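Local coordinates for protein agmatinase (Deinococcus radiodurans, PDB 1WOG) that probably hydrolyses agmatine to putrescine and urea, as an arginase-family enzyme with a pair of manganese ions in each subunit, at residues L146-T151 against P162-C167; V224-D229 against V268-V273. All coordinates share one frame; numbering follows the deposited sequence.

Contact 1 (L146-T151 against P162-C167); sequences LDFTDT and PFRRAC. With MN (manganese (II) ion), chain G; 16D (hexane-1,6-diamine), chain I.
The backbone O of Asp150 takes NH1 of Arg165 at 2.8 Å, on a lone pair in the carbonyl plane and nearly within the guanidinium plane, and Ser161 OG binds the same oxygen. The second nitrogen of that end-on grip, Arg165 NH2, forms a salt bridge to Asp150 OD1 at 3.0 Å, arriving from above the carboxylate, whose plane is turned 53° from the guanidinium. OD1 also pairs with Lys156, and Arg165 NE with Glu168, so the charges here are shared out among several mates. Bends at chi2 and chi3 fold the chain of Arg165 back so that its head faces the loop.

Arg164 works beside it with both aliphatic stem and head. Its CG lies anti to the backbone N (chi1 -169°), and the turn at chi2 lays CD over one face of the Phe148 ring, a CH-pi contact 3.6 Å from the centroid. From there NH1 reaches Phe148 O at 2.9 Å, in the carbonyl plane, and Glu189 gives NH1 a salt bridge as well. Replacing Arg164 by an alanine would probably uncover that ring face and leave Phe148 O and Glu189 each without this partner.

This is the loop after strand 137-142 of the arginase alpha/beta fold, laid against the start of helix 162-169. Cys167 SG sits at the edge of the Phe148 ring, 3.8 Å from CE1, a sulfur-aromatic contact, while Phe163 CB meets the same ring's rim at CD1. Nearer the metal centre, Phe163 N makes a weak hydrogen bond to Asp147 O, and Pro162 CG and Phe163 CD1 pack on Asp147 CB. The carboxylate of Asp147 points onward, its OD2 binding a manganese ion at 2.0 Å together with His121, Asp143 and Asp229.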
ATOM      1  N   LEU A 146     -29.510  -3.301  -7.246  1.00  9.34           N
ATOM      2  CA  LEU A 146     -30.654  -4.211  -7.255  1.00 10.38           C
ATOM      3  C   LEU A 146     -30.298  -5.652  -7.624  1.00  9.18           C
ATOM      4  O   LEU A 146     -30.822  -6.590  -7.032  1.00 11.14           O
ATOM      5  CB  LEU A 146     -31.741  -3.679  -8.204  1.00 10.75           C
ATOM      6  CG  LEU A 146     -33.086  -4.416  -8.183  1.00 12.62           C
ATOM      7  CD1 LEU A 146     -33.724  -4.289  -6.804  1.00 12.89           C
ATOM      8  CD2 LEU A 146     -34.006  -3.829  -9.248  1.00 11.62           C
ATOM      9  N   ASP A 147     -29.407  -5.823  -8.599  1.00 10.72           N
ATOM     10  CA  ASP A 147     -28.988  -7.153  -9.043  1.00  9.73           C
ATOM     11  C   ASP A 147     -30.148  -8.025  -9.524  1.00  9.78           C
ATOM     12  O   ASP A 147     -30.220  -9.222  -9.211  1.00  9.33           O
ATOM     13  CB  ASP A 147     -28.225  -7.878  -7.925  1.00 10.77           C
ATOM     14  CG  ASP A 147     -26.910  -7.196  -7.579  1.00 12.69           C
ATOM     15  OD1 ASP A 147     -26.459  -6.340  -8.365  1.00 14.03           O
ATOM     16  OD2 ASP A 147     -26.321  -7.521  -6.530  1.00 15.90           O
ATOM     17  N   PHE A 148     -31.047  -7.427 -10.298  1.00 10.01           N
ATOM     18  CA  PHE A 148     -32.195  -8.151 -10.837  1.00 10.88           C
ATOM     19  C   PHE A 148     -32.216  -8.016 -12.364  1.00 11.89           C
ATOM     20  O   PHE A 148     -33.274  -8.073 -12.996  1.00 11.66           O
ATOM     21  CB  PHE A 148     -33.498  -7.598 -10.250  1.00 10.82           C
ATOM     22  CG  PHE A 148     -34.644  -8.569 -10.315  1.00 13.32           C
ATOM     23  CD1 PHE A 148     -34.592  -9.764  -9.607  1.00 10.44           C
ATOM     24  CD2 PHE A 148     -35.760  -8.308 -11.106  1.00 14.70           C
ATOM     25  CE1 PHE A 148     -35.635 -10.691  -9.688  1.00 11.87           C
ATOM     26  CE2 PHE A 148     -36.802  -9.227 -11.193  1.00 12.34           C
ATOM     27  CZ  PHE A 148     -36.737 -10.419 -10.484  1.00 11.38           C
ATOM     28  N   THR A 149     -31.034  -7.845 -12.945  1.00 10.01           N
ATOM     29  CA  THR A 149     -30.893  -7.693 -14.391  1.00  9.98           C
ATOM     30  C   THR A 149     -30.928  -9.034 -15.123  1.00  9.33           C
ATOM     31  O   THR A 149     -30.434 -10.043 -14.622  1.00  8.76           O
ATOM     32  CB  THR A 149     -29.571  -6.963 -14.723  1.00 10.02           C
ATOM     33  OG1 THR A 149     -29.681  -5.594 -14.322  1.00  9.75           O
ATOM     34  CG2 THR A 149     -29.260  -7.033 -16.219  1.00 10.56           C
ATOM     35  N   ASP A 150     -31.524  -9.042 -16.311  1.00 11.42           N
ATOM     36  CA  ASP A 150     -31.605 -10.260 -17.104  1.00 11.49           C
ATOM     37  C   ASP A 150     -30.232 -10.517 -17.727  1.00 12.59           C
ATOM     38  O   ASP A 150     -29.556 -11.473 -17.369  1.00 12.55           O
ATOM     39  CB  ASP A 150     -32.679 -10.110 -18.189  1.00 11.84           C
ATOM     40  CG  ASP A 150     -32.845 -11.365 -19.027  1.00 15.57           C
ATOM     41  OD1 ASP A 150     -32.187 -12.387 -18.728  1.00 14.75           O
ATOM     42  OD2 ASP A 150     -33.640 -11.325 -19.990  1.00 16.10           O
ATOM     43  N   THR A 151     -29.818  -9.653 -18.650  1.00 14.57           N
ATOM     44  CA  THR A 151     -28.515  -9.802 -19.297  1.00 16.77           C
ATOM     45  C   THR A 151     -27.699  -8.525 -19.169  1.00 15.69           C
ATOM     46  O   THR A 151     -28.241  -7.422 -19.234  1.00 17.68           O
ATOM     47  CB  THR A 151     -28.640 -10.117 -20.800  1.00 17.18           C
ATOM     48  OG1 THR A 151     -29.417 -11.305 -20.985  1.00 24.46           O
ATOM     49  CG2 THR A 151     -27.266 -10.332 -21.399  1.00 21.55           C
ATOM     50  N   PRO A 162     -27.882 -12.272 -10.225  1.00  9.82           N
ATOM     51  CA  PRO A 162     -28.219 -13.382  -9.325  1.00  9.45           C
ATOM     52  C   PRO A 162     -29.671 -13.589  -8.886  1.00  9.83           C
ATOM     53  O   PRO A 162     -30.149 -14.725  -8.871  1.00 10.43           O
ATOM     54  CB  PRO A 162     -27.264 -13.179  -8.149  1.00  9.69           C
ATOM     55  CG  PRO A 162     -27.094 -11.695  -8.101  1.00 10.26           C
ATOM     56  CD  PRO A 162     -26.938 -11.344  -9.573  1.00  8.83           C
ATOM     57  N   PHE A 163     -30.377 -12.521  -8.533  1.00  9.22           N
ATOM     58  CA  PHE A 163     -31.755 -12.693  -8.084  1.00 10.80           C
ATOM     59  C   PHE A 163     -32.744 -12.898  -9.218  1.00 11.39           C
ATOM     60  O   PHE A 163     -33.820 -13.461  -9.014  1.00 12.05           O
ATOM     61  CB  PHE A 163     -32.159 -11.528  -7.185  1.00  9.09           C
ATOM     62  CG  PHE A 163     -31.302 -11.419  -5.965  1.00 11.65           C
ATOM     63  CD1 PHE A 163     -30.358 -10.406  -5.848  1.00 10.54           C
ATOM     64  CD2 PHE A 163     -31.377 -12.386  -4.963  1.00  9.54           C
ATOM     65  CE1 PHE A 163     -29.495 -10.359  -4.750  1.00 12.03           C
ATOM     66  CE2 PHE A 163     -30.518 -12.347  -3.866  1.00 13.23           C
ATOM     67  CZ  PHE A 163     -29.577 -11.331  -3.763  1.00 10.07           C
ATOM     68  N   ARG A 164     -32.380 -12.448 -10.414  1.00  9.31           N
ATOM     69  CA  ARG A 164     -33.238 -12.651 -11.575  1.00 11.23           C
ATOM     70  C   ARG A 164     -33.124 -14.141 -11.908  1.00 10.93           C
ATOM     71  O   ARG A 164     -34.127 -14.820 -12.137  1.00 11.65           O
ATOM     72  CB  ARG A 164     -32.755 -11.794 -12.751  1.00 10.66           C
ATOM     73  CG  ARG A 164     -33.724 -11.728 -13.931  1.00 10.66           C
ATOM     74  CD  ARG A 164     -35.053 -11.101 -13.526  1.00 11.82           C
ATOM     75  NE  ARG A 164     -35.918 -10.844 -14.679  1.00 11.21           N
ATOM     76  CZ  ARG A 164     -35.881  -9.745 -15.430  1.00 13.40           C
ATOM     77  NH1 ARG A 164     -35.018  -8.769 -15.162  1.00 12.31           N
ATOM     78  NH2 ARG A 164     -36.709  -9.626 -16.462  1.00 12.82           N
ATOM     79  N   ARG A 165     -31.893 -14.649 -11.912  1.00 11.36           N
ATOM     80  CA  ARG A 165     -31.637 -16.060 -12.186  1.00 12.07           C
ATOM     81  C   ARG A 165     -32.289 -16.923 -11.104  1.00 12.29           C
ATOM     82  O   ARG A 165     -32.864 -17.963 -11.398  1.00 12.63           O
ATOM     83  CB  ARG A 165     -30.131 -16.346 -12.209  1.00 12.75           C
ATOM     84  CG  ARG A 165     -29.355 -15.720 -13.373  1.00 13.71           C
ATOM     85  CD  ARG A 165     -29.709 -16.373 -14.710  1.00 12.83           C
ATOM     86  NE  ARG A 165     -30.927 -15.827 -15.304  1.00 11.93           N
ATOM     87  CZ  ARG A 165     -31.012 -14.626 -15.867  1.00 11.97           C
ATOM     88  NH1 ARG A 165     -29.948 -13.834 -15.919  1.00 12.59           N
ATOM     89  NH2 ARG A 165     -32.163 -14.210 -16.386  1.00 13.79           N
ATOM     90  N   ALA A 166     -32.199 -16.479  -9.852  1.00 11.42           N
ATOM     91  CA  ALA A 166     -32.770 -17.227  -8.735  1.00 12.75           C
ATOM     92  C   ALA A 166     -34.284 -17.353  -8.847  1.00 13.04           C
ATOM     93  O   ALA A 166     -34.835 -18.439  -8.677  1.00 14.40           O
ATOM     94  CB  ALA A 166     -32.401 -16.556  -7.408  1.00 11.72           C
ATOM     95  N   CYS A 167     -34.956 -16.245  -9.128  1.00 14.70           N
ATOM     96  CA  CYS A 167     -36.406 -16.279  -9.240  1.00 16.77           C
ATOM     97  C   CYS A 167     -36.877 -17.200 -10.356  1.00 18.71           C
ATOM     98  O   CYS A 167     -37.873 -17.904 -10.199  1.00 18.05           O
ATOM     99  CB  CYS A 167     -36.967 -14.870  -9.443  1.00 16.15           C
ATOM    100  SG  CYS A 167     -36.947 -13.852  -7.939  1.00 15.87           S
TER
HETATM  101 MN    MN G1601     -25.011  -6.966  -5.057  1.00 12.55          MN
HETATM  102  N1  16D I1401     -28.107  -4.373 -10.545  1.00 19.54           N
HETATM  103  C1  16D I1401     -27.037  -4.020 -11.538  1.00 24.03           C
HETATM  104  C2  16D I1401     -25.691  -3.759 -10.825  1.00 23.99           C
HETATM  105  C3  16D I1401     -25.402  -4.780  -9.769  1.00 26.44           C
HETATM  106  C4  16D I1401     -23.967  -4.970  -9.477  1.00 26.83           C
HETATM  107  C5  16D I1401     -23.874  -5.998  -8.449  1.00 25.71           C
HETATM  108  C6  16D I1401     -23.156  -5.940  -7.341  1.00 25.99           C
HETATM  109  N2  16D I1401     -22.142  -5.088  -7.300  1.00 25.52           N

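Contact 2 (V224-D229 against V268-V273); sequences VYFSVD and VGLDLV. With MN (manganese (II) ion), chain G; MN (manganese (II) ion), chain H.
Val228 CG1 rests against Leu272 CD2 at 3.8 Å, and one step back along the strands Leu270 CD1 packs on Phe226 CB at 3.7 Å. These four side chains share one face of the sheet; helix 284-302 covers part of it, with Met289 on Val228 and Leu272 and Thr296 on Leu270. Phe226 CG stands beside its backbone N, so CB rather than the ring makes the closest contact with Leu270.

Between the strands the backbones run parallel. Phe226 N binds Gly269 O and Asp271 N binds Phe226 O; the pattern repeats with Val228 N on Asp271 O and Val273 N on Val228 O at 2.9 Å. At the start of the pair Val268 N closes on Val224 O.

The face that carries Tyr225, Ser227 and Asp271 holds the polar network. Asp271 CG occupies the crowded position between backbone N and carbonyl carbon (chi1 68°), which leans the carboxylate across to strand 223-229. Tyr225 OH donates to its OD2 at 2.7 Å, on the anti side and 32° out of the carboxylate plane, with the ring turned 75° from that plane. Ser227 OG gives its proton to the syn lone pair of OD1 at 2.9 Å. Ser124 adds a further bond to OD2. Ser227 OG also pairs with NE2 of His121, whose ND1 binds manganese, so Ser227 is a second-shell residue, and Asp271, one step further from the metal, probably helps to orient its hydroxyl.

At the C-terminal end Asp229 OD2 bridges two manganese ions, 2.2 Å from one and 2.3 Å from the other. A parallel pair from a beta-alpha-beta unit, with Asp229 at the end of strand 223-229 and Asp231 just beyond it, both manganese ligands, is the arrangement of the arginase-family binuclear manganese centre.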
ATOM      1  N   VAL A 224     -36.906 -16.402   5.818  1.00 13.04           N
ATOM      2  CA  VAL A 224     -36.020 -15.385   5.259  1.00 12.50           C
ATOM      3  C   VAL A 224     -34.560 -15.788   5.084  1.00 11.94           C
ATOM      4  O   VAL A 224     -33.952 -16.384   5.966  1.00 12.28           O
ATOM      5  CB  VAL A 224     -36.060 -14.102   6.137  1.00 12.77           C
ATOM      6  CG1 VAL A 224     -34.973 -13.110   5.697  1.00 12.50           C
ATOM      7  CG2 VAL A 224     -37.435 -13.451   6.041  1.00 14.14           C
ATOM      8  N   TYR A 225     -34.013 -15.433   3.926  1.00 10.70           N
ATOM      9  CA  TYR A 225     -32.614 -15.681   3.593  1.00 11.05           C
ATOM     10  C   TYR A 225     -31.992 -14.288   3.524  1.00 10.26           C
ATOM     11  O   TYR A 225     -32.535 -13.410   2.857  1.00 10.43           O
ATOM     12  CB  TYR A 225     -32.514 -16.349   2.220  1.00 11.94           C
ATOM     13  CG  TYR A 225     -31.103 -16.551   1.702  1.00 11.27           C
ATOM     14  CD1 TYR A 225     -30.445 -17.774   1.866  1.00 11.10           C
ATOM     15  CD2 TYR A 225     -30.439 -15.530   1.015  1.00 11.05           C
ATOM     16  CE1 TYR A 225     -29.167 -17.978   1.355  1.00 11.81           C
ATOM     17  CE2 TYR A 225     -29.157 -15.723   0.499  1.00  9.34           C
ATOM     18  CZ  TYR A 225     -28.528 -16.950   0.671  1.00 12.01           C
ATOM     19  OH  TYR A 225     -27.266 -17.153   0.156  1.00 13.35           O
ATOM     20  N   PHE A 226     -30.879 -14.085   4.225  1.00  8.77           N
ATOM     21  CA  PHE A 226     -30.189 -12.798   4.226  1.00  9.55           C
ATOM     22  C   PHE A 226     -29.072 -12.765   3.198  1.00  8.81           C
ATOM     23  O   PHE A 226     -28.206 -13.644   3.184  1.00  8.73           O
ATOM     24  CB  PHE A 226     -29.544 -12.518   5.589  1.00  9.67           C
ATOM     25  CG  PHE A 226     -30.516 -12.151   6.670  1.00 11.16           C
ATOM     26  CD1 PHE A 226     -30.441 -12.766   7.913  1.00 14.29           C
ATOM     27  CD2 PHE A 226     -31.468 -11.161   6.467  1.00 12.43           C
ATOM     28  CE1 PHE A 226     -31.300 -12.397   8.945  1.00 13.71           C
ATOM     29  CE2 PHE A 226     -32.335 -10.782   7.494  1.00 15.72           C
ATOM     30  CZ  PHE A 226     -32.247 -11.403   8.736  1.00 13.58           C
ATOM     31  N   SER A 227     -29.087 -11.747   2.345  1.00  9.34           N
ATOM     32  CA  SER A 227     -28.019 -11.578   1.371  1.00  9.31           C
ATOM     33  C   SER A 227     -27.409 -10.210   1.634  1.00  8.11           C
ATOM     34  O   SER A 227     -28.017  -9.179   1.338  1.00 10.03           O
ATOM     35  CB  SER A 227     -28.541 -11.647  -0.066  1.00  9.51           C
ATOM     36  OG  SER A 227     -27.444 -11.619  -0.960  1.00 10.15           O
ATOM     37  N   VAL A 228     -26.209 -10.203   2.207  1.00  8.00           N
ATOM     38  CA  VAL A 228     -25.532  -8.954   2.524  1.00  8.52           C
ATOM     39  C   VAL A 228     -24.384  -8.641   1.570  1.00  6.27           C
ATOM     40  O   VAL A 228     -23.352  -9.317   1.572  1.00  7.98           O
ATOM     41  CB  VAL A 228     -24.980  -8.975   3.974  1.00  8.68           C
ATOM     42  CG1 VAL A 228     -24.339  -7.625   4.321  1.00  8.16           C
ATOM     43  CG2 VAL A 228     -26.108  -9.299   4.948  1.00  9.65           C
ATOM     44  N   ASP A 229     -24.591  -7.626   0.740  1.00  7.00           N
ATOM     45  CA  ASP A 229     -23.572  -7.153  -0.195  1.00  7.09           C
ATOM     46  C   ASP A 229     -22.921  -6.017   0.590  1.00  6.12           C
ATOM     47  O   ASP A 229     -23.589  -5.038   0.925  1.00  8.76           O
ATOM     48  CB  ASP A 229     -24.233  -6.599  -1.462  1.00  7.71           C
ATOM     49  CG  ASP A 229     -23.223  -6.056  -2.459  1.00  8.01           C
ATOM     50  OD1 ASP A 229     -22.157  -5.571  -2.032  1.00  9.04           O
ATOM     51  OD2 ASP A 229     -23.511  -6.094  -3.672  1.00  8.67           O
ATOM     52  N   VAL A 268     -33.340 -18.737   7.423  1.00 12.72           N
ATOM     53  CA  VAL A 268     -32.859 -19.995   6.864  1.00 12.49           C
ATOM     54  C   VAL A 268     -31.414 -19.993   6.376  1.00 12.61           C
ATOM     55  O   VAL A 268     -30.854 -21.046   6.063  1.00 11.57           O
ATOM     56  CB  VAL A 268     -33.773 -20.466   5.702  1.00 12.48           C
ATOM     57  CG1 VAL A 268     -35.180 -20.704   6.215  1.00 12.81           C
ATOM     58  CG2 VAL A 268     -33.790 -19.428   4.589  1.00 13.19           C
ATOM     59  N   GLY A 269     -30.803 -18.815   6.317  1.00 12.77           N
ATOM     60  CA  GLY A 269     -29.429 -18.743   5.860  1.00 11.63           C
ATOM     61  C   GLY A 269     -28.999 -17.321   5.584  1.00 13.03           C
ATOM     62  O   GLY A 269     -29.818 -16.400   5.588  1.00 11.30           O
ATOM     63  N   LEU A 270     -27.709 -17.140   5.337  1.00 11.66           N
ATOM     64  CA  LEU A 270     -27.179 -15.811   5.064  1.00 13.61           C
ATOM     65  C   LEU A 270     -25.901 -15.876   4.254  1.00 12.73           C
ATOM     66  O   LEU A 270     -25.103 -16.800   4.424  1.00 13.80           O
ATOM     67  CB  LEU A 270     -26.905 -15.079   6.388  1.00 15.86           C
ATOM     68  CG  LEU A 270     -26.121 -13.757   6.370  1.00 18.32           C
ATOM     69  CD1 LEU A 270     -26.454 -12.946   7.614  1.00 22.36           C
ATOM     70  CD2 LEU A 270     -24.621 -14.033   6.298  1.00 20.84           C
ATOM     71  N   ASP A 271     -25.727 -14.920   3.346  1.00 11.29           N
ATOM     72  CA  ASP A 271     -24.492 -14.846   2.590  1.00 10.53           C
ATOM     73  C   ASP A 271     -23.920 -13.445   2.739  1.00  9.16           C
ATOM     74  O   ASP A 271     -24.646 -12.478   2.996  1.00 10.01           O
ATOM     75  CB  ASP A 271     -24.643 -15.273   1.109  1.00 11.82           C
ATOM     76  CG  ASP A 271     -25.484 -14.325   0.260  1.00 12.29           C
ATOM     77  OD1 ASP A 271     -25.411 -13.086   0.420  1.00 12.32           O
ATOM     78  OD2 ASP A 271     -26.199 -14.849  -0.623  1.00 13.99           O
ATOM     79  N   LEU A 272     -22.599 -13.365   2.646  1.00  9.21           N
ATOM     80  CA  LEU A 272     -21.854 -12.119   2.793  1.00  9.02           C
ATOM     81  C   LEU A 272     -21.007 -12.070   1.534  1.00  8.95           C
ATOM     82  O   LEU A 272     -20.071 -12.864   1.379  1.00  9.91           O
ATOM     83  CB  LEU A 272     -20.964 -12.209   4.035  1.00  9.32           C
ATOM     84  CG  LEU A 272     -20.296 -10.952   4.602  1.00  9.57           C
ATOM     85  CD1 LEU A 272     -19.317 -10.346   3.607  1.00 10.50           C
ATOM     86  CD2 LEU A 272     -21.387  -9.967   4.963  1.00 11.83           C
ATOM     87  N   VAL A 273     -21.341 -11.143   0.642  1.00  8.45           N
ATOM     88  CA  VAL A 273     -20.651 -11.034  -0.640  1.00  8.40           C
ATOM     89  C   VAL A 273     -20.042  -9.673  -0.963  1.00  7.05           C
ATOM     90  O   VAL A 273     -20.285  -8.681  -0.276  1.00  6.47           O
ATOM     91  CB  VAL A 273     -21.615 -11.394  -1.795  1.00  8.53           C
ATOM     92  CG1 VAL A 273     -22.179 -12.799  -1.594  1.00  5.93           C
ATOM     93  CG2 VAL A 273     -22.750 -10.379  -1.855  1.00  7.98           C
TER
HETATM   94 MN    MN G1601     -25.011  -6.966  -5.057  1.00 12.55          MN
HETATM   95 MN    MN H1602     -23.762  -4.047  -4.731  1.00 16.72          MN

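Overall arrangement
Following the chain from the N terminus, strand 137-142 leads into the metal-binding loop, and contact 1 closes that loop locally by folding 146-151 onto helix 162-169, only ten residues separating the segments. Strands 173-181 and 200-203 then extend one side of the sheet before the chain returns to its middle as strand 223-229. Contact 2 is the wider closure: helix 251-264 carries the chain across to strand 266-273, next to 223-229. The two closures come in series, neither enclosing nor crossing the other, with centres about 15 Å apart. They meet at the shared manganese ion and where the Phe163 ring packs on Ser227, joining the loop after strand 137-142 and helix 162-169 to strands 223-229 and 266-273.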